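PDB 4J6F: putative alcohol dehydrogenase from Sinorhizobium meliloti, which probably acts as a zinc-binding, NAD(P)-dependent alcohol dehydrogenase of the medium-chain dehydrogenase/reductase family. Local coordinates for residues C190-G195 with V374-V379; P234-G239 with A244-I249; G260-A265 with L291-P296. All blocks are in the same frame, centred on the assembly; numbering follows the deposited sequence.

Contact 1 (C190-G195 with V374-V379)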
loop_
_atom_site.group_PDB
_atom_site.type_symbol
_atom_site.label_atom_id
_atom_site.label_comp_id
_atom_site.label_asym_id
_atom_site.label_seq_id
_atom_site.Cartn_x
_atom_site.Cartn_y
_atom_site.Cartn_z
ATOM N N CYS A 190 19.216 -7.019 12.506
ATOM C CA CYS A 190 18.467 -5.895 11.961
ATOM C C CYS A 190 18.014 -6.111 10.525
ATOM O O CYS A 190 16.816 -6.053 10.252
ATOM C CB CYS A 190 19.256 -4.587 12.083
ATOM S SG CYS A 190 18.384 -3.123 11.462
ATOM N N ALA A 191 18.935 -6.358 9.600
ATOM C CA ALA A 191 18.528 -6.463 8.195
ATOM C C ALA A 191 17.640 -7.676 7.879
ATOM O O ALA A 191 16.719 -7.554 7.064
ATOM C CB ALA A 191 19.718 -6.401 7.259
ATOM N N TYR A 192 17.898 -8.822 8.520
ATOM C CA TYR A 192 17.144 -10.046 8.210
ATOM C C TYR A 192 15.770 -10.068 8.882
ATOM O O TYR A 192 14.807 -10.602 8.321
ATOM C CB TYR A 192 17.958 -11.326 8.480
ATOM C CG TYR A 192 19.102 -11.527 7.483
ATOM C CD1 TYR A 192 20.194 -10.654 7.461
ATOM C CD2 TYR A 192 19.088 -12.574 6.557
ATOM C CE1 TYR A 192 21.227 -10.815 6.556
ATOM C CE2 TYR A 192 20.126 -12.745 5.650
ATOM C CZ TYR A 192 21.192 -11.859 5.654
ATOM O OH TYR A 192 22.241 -11.984 4.760
ATOM N N LEU A 193 15.661 -9.463 10.057
ATOM C CA LEU A 193 14.354 -9.289 10.653
ATOM C C LEU A 193 13.536 -8.371 9.753
ATOM O O LEU A 193 12.389 -8.704 9.405
ATOM C CB LEU A 193 14.457 -8.699 12.058
ATOM C CG LEU A 193 13.140 -8.580 12.826
ATOM C CD1 LEU A 193 12.431 -9.920 12.941
ATOM C CD2 LEU A 193 13.400 -8.008 14.210
ATOM N N THR A 194 14.137 -7.234 9.375
ATOM C CA THR A 194 13.511 -6.258 8.478
ATOM C C THR A 194 13.128 -6.890 7.134
ATOM O O THR A 194 11.984 -6.777 6.692
ATOM C CB THR A 194 14.400 -5.008 8.306
ATOM O OG1 THR A 194 14.503 -4.353 9.566
ATOM C CG2 THR A 194 13.804 -4.012 7.342
ATOM N N GLY A 195 14.080 -7.565 6.502
ATOM C CA GLY A 195 13.793 -8.410 5.342
ATOM C C GLY A 195 12.592 -9.329 5.510
ATOM O O GLY A 195 11.663 -9.270 4.708
ATOM N N VAL A 374 29.992 -6.290 -0.329
ATOM C CA VAL A 374 28.755 -7.069 -0.308
ATOM C C VAL A 374 28.472 -7.666 1.063
ATOM O O VAL A 374 29.387 -8.014 1.800
ATOM C CB VAL A 374 28.762 -8.196 -1.347
ATOM C CG1 VAL A 374 27.474 -9.008 -1.235
ATOM C CG2 VAL A 374 28.911 -7.617 -2.743
ATOM N N GLY A 375 27.188 -7.780 1.395
ATOM C CA GLY A 375 26.787 -8.275 2.702
ATOM C C GLY A 375 26.966 -7.220 3.780
ATOM O O GLY A 375 26.523 -6.077 3.617
ATOM N N LYS A 376 27.589 -7.592 4.889
ATOM C CA LYS A 376 27.621 -6.727 6.053
ATOM C C LYS A 376 28.997 -6.523 6.670
ATOM O O LYS A 376 29.842 -7.396 6.641
ATOM C CB LYS A 376 26.644 -7.249 7.105
ATOM C CG LYS A 376 25.405 -7.883 6.499
ATOM C CD LYS A 376 24.134 -7.592 7.276
ATOM C CE LYS A 376 24.099 -6.191 7.846
ATOM N NZ LYS A 376 24.294 -6.215 9.316
ATOM N N LEU A 377 29.195 -5.340 7.234
ATOM C CA LEU A 377 30.408 -5.003 7.968
ATOM C C LEU A 377 30.164 -5.231 9.459
ATOM O O LEU A 377 29.068 -4.944 9.982
ATOM C CB LEU A 377 30.864 -3.573 7.666
ATOM C CG LEU A 377 31.114 -3.212 6.188
ATOM C CD1 LEU A 377 31.711 -1.819 6.073
ATOM C CD2 LEU A 377 32.006 -4.202 5.446
ATOM N N VAL A 378 31.174 -5.793 10.122
ATOM C CA VAL A 378 31.089 -6.163 11.539
ATOM C C VAL A 378 32.142 -5.423 12.370
ATOM O O VAL A 378 33.324 -5.375 11.991
ATOM C CB VAL A 378 31.281 -7.678 11.727
ATOM C CG1 VAL A 378 31.150 -8.051 13.188
ATOM C CG2 VAL A 378 30.279 -8.436 10.872
ATOM N N VAL A 379 31.712 -4.852 13.496
ATOM C CA VAL A 379 32.620 -4.140 14.401
ATOM C C VAL A 379 32.959 -4.985 15.630
ATOM O O VAL A 379 32.056 -5.460 16.325
ATOM C CB VAL A 379 32.035 -2.794 14.831
ATOM C CG1 VAL A 379 32.920 -2.157 15.882
ATOM C CG2 VAL A 379 31.898 -1.882 13.628
HETATM O O HOH W 1 21.486 -6.892 9.842
#
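Lys376 reaches from its strand to the first turns of helix 189-201, and its aliphatic chain runs past Tyr192 and Ala191 on the way. Its CD methylene lies at the edge of the Tyr192 ring, near the ring plane, with Tyr192 CE1 4.4 Å from Lys376 CD. One carbon further on, Lys376 CE comes up to Ala191 CB, also at 4.4 Å. The lysine does not travel straight: it folds at the bond between CG and CD (chi3 37°), a bend that carries CE off the tyrosine edge and over to the alanine methyl. Tyr192 is turned to meet it by a first torsion of -70°, with CG beside its own backbone N. Its ring also stands edge-to-face with Phe188, and its hydroxyl end has a weak hydrogen bond to Gln225.

At the tip, Lys376 NZ and the helix share a water. This water accepts from Lys376 NZ at 2.9 Å and from Ala191 N at 2.6 Å, an amide of the helix's opening turn. The main partner of the ammonium is Asp113, which makes a salt bridge through OD2 while its OD1 receives Cys190 N. Behind the alanine, Thr194 OG1 and Thr194 N approach Cys190 O from opposite faces of its plane, the hydroxyl at 3.0 Å from Cys190 O.

The contact is greasy along the lysine stem and polar at its end. The buried ammonium and the amide end of the helix would both be expected to carry positive character; the water accepts from each and Asp113 also binds on both sides, which is likely to offset it and to tie strand 376-380 to helix 189-201.

Contact 2 (P234-G239 with A244-I249); sequences PIAVAG and AAMLDI
Ile249 N is shared by two carbonyls of the preceding turn, with a bond to Met246 O at 3.2 Å and a weak one to Ala245 O at 3.3 Å. Those bonds belong to the segment itself; what Met246 turns to the strand is purely apolar. Modelled as selenomethionine, its side chain meets two alanines on the same face of strand 233-238, with Val237 between them. Ala236 CB lies against the base of the side chain, 3.9 Å from Met246 CB and about as far from CG. Ala238 CB touches one atom further out, 3.7 Å from Met246 CG.

The methionine gets its CG into this position by lying anti to the carbonyl carbon (chi1 -63°), which sets it across the pair of methyls. Bends at the next two torsions then lead the selenium and CE away from the strand. Small alanine side chains let the helix come close, and the CA atoms of Ala236 and Met246 are 6.7 Å apart. Ile224 of helix 218-229 and Ala215 pack on both Ala236 and Met246, while Val254 of the next strand touches Ala238 and Met246.

Strand 233-238, helix 243-248 and strand 253-256 make up a beta-alpha-beta crossover, with the two strands paired in parallel through Ala236. Such a strand-helix-strand unit, its helix packed by apolar side chains on the parallel sheet, is the building block of a Rossmann-type fold, consistent with nucleotide binding by this domain.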
loop_
_atom_site.group_PDB
_atom_site.type_symbol
_atom_site.label_atom_id
_atom_site.label_comp_id
_atom_site.label_asym_id
_atom_site.label_seq_id
_atom_site.Cartn_x
_atom_site.Cartn_y
_atom_site.Cartn_z
ATOM N N PRO A 234 13.982 -14.700 -6.505
ATOM C CA PRO A 234 14.479 -13.322 -6.490
ATOM C C PRO A 234 15.245 -12.957 -7.749
ATOM O O PRO A 234 15.986 -13.784 -8.297
ATOM C CB PRO A 234 15.433 -13.309 -5.294
ATOM C CG PRO A 234 15.920 -14.717 -5.182
ATOM C CD PRO A 234 14.919 -15.626 -5.847
ATOM N N ILE A 235 15.055 -11.719 -8.194
ATOM C CA ILE A 235 15.834 -11.140 -9.285
ATOM C C ILE A 235 16.455 -9.856 -8.767
ATOM O O ILE A 235 15.744 -8.912 -8.407
ATOM C CB ILE A 235 14.966 -10.832 -10.526
ATOM C CG1 ILE A 235 14.479 -12.124 -11.166
ATOM C CG2 ILE A 235 15.748 -10.031 -11.558
ATOM C CD1 ILE A 235 13.432 -11.891 -12.220
ATOM N N ALA A 236 17.779 -9.824 -8.727
ATOM C CA ALA A 236 18.497 -8.718 -8.117
ATOM C C ALA A 236 18.654 -7.576 -9.102
ATOM O O ALA A 236 18.891 -7.812 -10.286
ATOM C CB ALA A 236 19.854 -9.192 -7.632
ATOM N N VAL A 237 18.497 -6.342 -8.622
ATOM C CA VAL A 237 18.934 -5.181 -9.396
ATOM C C VAL A 237 20.160 -4.723 -8.676
ATOM O O VAL A 237 20.065 -4.289 -7.525
ATOM C CB VAL A 237 17.930 -4.015 -9.409
ATOM C CG1 VAL A 237 18.514 -2.852 -10.184
ATOM C CG2 VAL A 237 16.600 -4.435 -10.020
ATOM N N ALA A 238 21.309 -4.832 -9.334
ATOM C CA ALA A 238 22.594 -4.583 -8.660
ATOM C C ALA A 238 23.469 -3.595 -9.391
ATOM O O ALA A 238 23.409 -3.490 -10.620
ATOM C CB ALA A 238 23.363 -5.886 -8.459
ATOM N N GLY A 239 24.299 -2.895 -8.620
ATOM C CA GLY A 239 25.356 -2.049 -9.182
ATOM C C GLY A 239 26.319 -2.781 -10.110
ATOM O O GLY A 239 26.445 -4.012 -10.031
ATOM N N ALA A 244 27.948 -11.028 -10.174
ATOM C CA ALA A 244 28.376 -12.374 -9.821
ATOM C C ALA A 244 28.174 -12.632 -8.338
ATOM O O ALA A 244 27.851 -13.751 -7.945
ATOM C CB ALA A 244 29.816 -12.618 -10.232
ATOM N N ALA A 245 28.328 -11.593 -7.521
ATOM C CA ALA A 245 28.068 -11.715 -6.088
ATOM C C ALA A 245 26.598 -12.009 -5.798
ATOM O O ALA A 245 26.286 -12.754 -4.862
ATOM C CB ALA A 245 28.511 -10.467 -5.348
HETATM N N MSE A 246 25.700 -11.431 -6.595
HETATM C CA MSE A 246 24.269 -11.625 -6.373
HETATM C C MSE A 246 23.896 -13.023 -6.755
HETATM O O MSE A 246 23.152 -13.681 -6.027
HETATM C CB MSE A 246 23.426 -10.601 -7.121
HETATM C CG MSE A 246 23.676 -9.166 -6.672
HETATM SE SE MSE A 246 23.257 -8.881 -4.760
HETATM C CE MSE A 246 24.969 -9.349 -3.902
ATOM N N LEU A 247 24.423 -13.503 -7.883
ATOM C CA LEU A 247 24.259 -14.905 -8.258
ATOM C C LEU A 247 24.736 -15.848 -7.137
ATOM O O LEU A 247 24.107 -16.873 -6.845
ATOM C CB LEU A 247 24.979 -15.204 -9.576
ATOM C CG LEU A 247 24.396 -14.576 -10.850
ATOM C CD1 LEU A 247 25.259 -14.869 -12.067
ATOM C CD2 LEU A 247 22.948 -14.995 -11.110
ATOM N N ASP A 248 25.827 -15.471 -6.486
ATOM C CA ASP A 248 26.405 -16.308 -5.444
ATOM C C ASP A 248 25.505 -16.472 -4.226
ATOM O O ASP A 248 25.559 -17.489 -3.551
ATOM C CB ASP A 248 27.761 -15.760 -5.006
ATOM C CG ASP A 248 28.745 -16.855 -4.658
ATOM O OD1 ASP A 248 28.312 -17.995 -4.403
ATOM O OD2 ASP A 248 29.959 -16.573 -4.654
ATOM N N ILE A 249 24.683 -15.476 -3.936
ATOM C CA ILE A 249 23.811 -15.574 -2.773
ATOM C C ILE A 249 22.402 -16.057 -3.106
ATOM O O ILE A 249 21.556 -16.111 -2.218
ATOM C CB ILE A 249 23.782 -14.271 -1.943
ATOM C CG1 ILE A 249 23.156 -13.130 -2.739
ATOM C CG2 ILE A 249 25.189 -13.910 -1.488
ATOM C CD1 ILE A 249 22.855 -11.900 -1.916
#

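Contact 3 (G260-A265 with L291-P296); sequences GDLAEA and LKILRP
Ile293, from the last turn of helix 287-293, loses more surface in this contact than any other residue, and it spends it on Ala263 and Leu262 at the start of helix 262-270. Its longer branch does the touching. Ile293 CG1 sits over Ala263, 3.8 Å from Ala263 CB and equally near the alanine CA, so it rests on backbone as well as methyl. The terminal methyl continues to the leucine, where Ile293 CD1 is 3.8 Å from Leu262 CG. Slightly further off, Leu262 CD2 is 4.0 Å from Ile293 CD1. The two branched side chains cross at about a right angle. For the isoleucine, CG1 lies beside the backbone N (chi1 -74°), which sends this branch to the neighbouring helix; the leucine also packs on Val255 of the sheet, and Ile293 on Ile275. With an alanine here the CG1-CD1 branch is gone, which would probably leave Leu262 CG and the Ala263 methyl without their partner and open a gap between the two helix ends.

Asp261 is the N-cap of helix 262-270. Asp261 OD1 takes Ala263 N at 3.0 Å, from above the carboxylate plane, and the N-H...O angle is 143°. Lys292 points this way too, but its NZ stays 5.4 Å from Asp261 OD2 and instead makes a salt bridge with Asp89 of the second subunit. Lys321 NZ donates to Leu291 O, Lys292 O and Leu294 O.

The N-terminal turn of the helix after strand 253-256 thus meets the C-terminal turn of the helix after strand 277-280. The first of these is the crossover helix between the two halves of the parallel sheet, an arrangement consistent with a Rossmann-type fold.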
loop_
_atom_site.group_PDB
_atom_site.type_symbol
_atom_site.label_atom_id
_atom_site.label_comp_id
_atom_site.label_asym_id
_atom_site.label_seq_id
_atom_site.Cartn_x
_atom_site.Cartn_y
_atom_site.Cartn_z
ATOM N N GLY A 260 20.613 0.737 -20.057
ATOM C CA GLY A 260 19.381 0.197 -20.611
ATOM C C GLY A 260 18.137 0.785 -19.981
ATOM O O GLY A 260 18.212 1.585 -19.044
ATOM N N ASP A 261 16.987 0.401 -20.531
ATOM C CA ASP A 261 15.708 0.624 -19.880
ATOM C C ASP A 261 15.549 -0.510 -18.875
ATOM O O ASP A 261 15.717 -1.690 -19.215
ATOM C CB ASP A 261 14.565 0.603 -20.902
ATOM C CG ASP A 261 13.217 1.014 -20.303
ATOM O OD1 ASP A 261 12.963 0.786 -19.101
ATOM O OD2 ASP A 261 12.385 1.561 -21.053
ATOM N N LEU A 262 15.227 -0.138 -17.641
ATOM C CA LEU A 262 15.029 -1.104 -16.569
ATOM C C LEU A 262 13.959 -2.145 -16.892
ATOM O O LEU A 262 14.186 -3.341 -16.718
ATOM C CB LEU A 262 14.711 -0.399 -15.245
ATOM C CG LEU A 262 14.680 -1.322 -14.021
ATOM C CD1 LEU A 262 15.923 -2.192 -13.921
ATOM C CD2 LEU A 262 14.510 -0.521 -12.741
ATOM N N ALA A 263 12.808 -1.689 -17.374
ATOM C CA ALA A 263 11.683 -2.570 -17.630
ATOM C C ALA A 263 12.026 -3.661 -18.640
ATOM O O ALA A 263 11.645 -4.823 -18.450
ATOM C CB ALA A 263 10.475 -1.768 -18.078
ATOM N N GLU A 264 12.758 -3.286 -19.693
ATOM C CA GLU A 264 13.223 -4.236 -20.717
ATOM C C GLU A 264 14.200 -5.232 -20.122
ATOM O O GLU A 264 14.059 -6.444 -20.311
ATOM C CB GLU A 264 13.900 -3.508 -21.881
ATOM C CG GLU A 264 13.035 -3.325 -23.121
ATOM C CD GLU A 264 13.754 -2.564 -24.227
ATOM O OE1 GLU A 264 13.921 -1.328 -24.108
ATOM O OE2 GLU A 264 14.153 -3.204 -25.224
ATOM N N ALA A 265 15.188 -4.702 -19.401
ATOM C CA ALA A 265 16.199 -5.514 -18.727
ATOM C C ALA A 265 15.575 -6.510 -17.732
ATOM O O ALA A 265 15.997 -7.671 -17.650
ATOM C CB ALA A 265 17.232 -4.621 -18.048
ATOM N N LEU A 291 6.845 0.717 -10.067
ATOM C CA LEU A 291 5.386 0.630 -10.198
ATOM C C LEU A 291 4.954 0.280 -11.617
ATOM O O LEU A 291 3.916 -0.356 -11.806
ATOM C CB LEU A 291 4.698 1.925 -9.764
ATOM C CG LEU A 291 4.927 2.501 -8.359
ATOM C CD1 LEU A 291 4.022 3.713 -8.168
ATOM C CD2 LEU A 291 4.706 1.482 -7.245
ATOM N N LYS A 292 5.740 0.695 -12.609
ATOM C CA LYS A 292 5.457 0.345 -14.002
ATOM C C LYS A 292 5.685 -1.146 -14.259
ATOM O O LYS A 292 4.869 -1.805 -14.907
ATOM C CB LYS A 292 6.308 1.179 -14.955
ATOM C CG LYS A 292 5.952 2.657 -15.002
ATOM C CD LYS A 292 6.898 3.422 -15.929
ATOM C CE LYS A 292 6.867 2.879 -17.355
ATOM N NZ LYS A 292 8.105 3.190 -18.113
ATOM N N ILE A 293 6.799 -1.657 -13.736
ATOM C CA ILE A 293 7.239 -3.044 -13.916
ATOM C C ILE A 293 6.325 -4.036 -13.195
ATOM O O ILE A 293 6.031 -5.110 -13.708
ATOM C CB ILE A 293 8.690 -3.202 -13.420
ATOM C CG1 ILE A 293 9.655 -2.558 -14.419
ATOM C CG2 ILE A 293 9.046 -4.663 -13.195
ATOM C CD1 ILE A 293 10.968 -2.083 -13.820
ATOM N N LEU A 294 5.890 -3.656 -12.002
ATOM C CA LEU A 294 5.041 -4.471 -11.164
ATOM C C LEU A 294 3.764 -4.888 -11.908
ATOM O O LEU A 294 3.101 -4.052 -12.532
ATOM C CB LEU A 294 4.706 -3.668 -9.909
ATOM C CG LEU A 294 4.200 -4.405 -8.678
ATOM C CD1 LEU A 294 5.049 -5.634 -8.383
ATOM C CD2 LEU A 294 4.200 -3.451 -7.494
ATOM N N ARG A 295 3.431 -6.180 -11.850
ATOM C CA ARG A 295 2.230 -6.709 -12.516
ATOM C C ARG A 295 1.000 -6.148 -11.832
ATOM O O ARG A 295 1.054 -5.833 -10.636
ATOM C CB ARG A 295 2.183 -8.239 -12.456
ATOM C CG ARG A 295 1.688 -8.785 -11.130
ATOM C CD ARG A 295 1.888 -10.277 -11.023
ATOM N NE ARG A 295 0.983 -10.966 -11.926
ATOM C CZ ARG A 295 1.150 -12.209 -12.365
ATOM N NH1 ARG A 295 0.263 -12.727 -13.197
ATOM N NH2 ARG A 295 2.204 -12.927 -11.990
ATOM N N PRO A 296 -0.121 -6.033 -12.575
ATOM C CA PRO A 296 -1.362 -5.560 -11.937
ATOM C C PRO A 296 -1.756 -6.474 -10.774
ATOM O O PRO A 296 -1.585 -7.680 -10.876
ATOM C CB PRO A 296 -2.391 -5.627 -13.072
ATOM C CG PRO A 296 -1.587 -5.619 -14.335
ATOM C CD PRO A 296 -0.310 -6.338 -14.005
#

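In the fold
Contact 1 ties helix 189-201 to strand 376-380 of the mixed sheet, and the long chain loop it closes encloses the other two. Inside that loop contact 2 comes first and contact 3 follows, both belonging to the six-stranded parallel sheet and its helices. Centres of contacts 1 and 2 lie 16 Å apart, yet they touch: Val374 CG1 is 3.7 Å from Met246 CE. Contact 3 is more remote, about 27 Å from contact 1 and 17 Å from contact 2 between centres, with nearest atoms of the latter pair about 5 Å apart. The loop leading into the chain's last strand thus packs against the Rossmann-type domain, linking it to the other sheet.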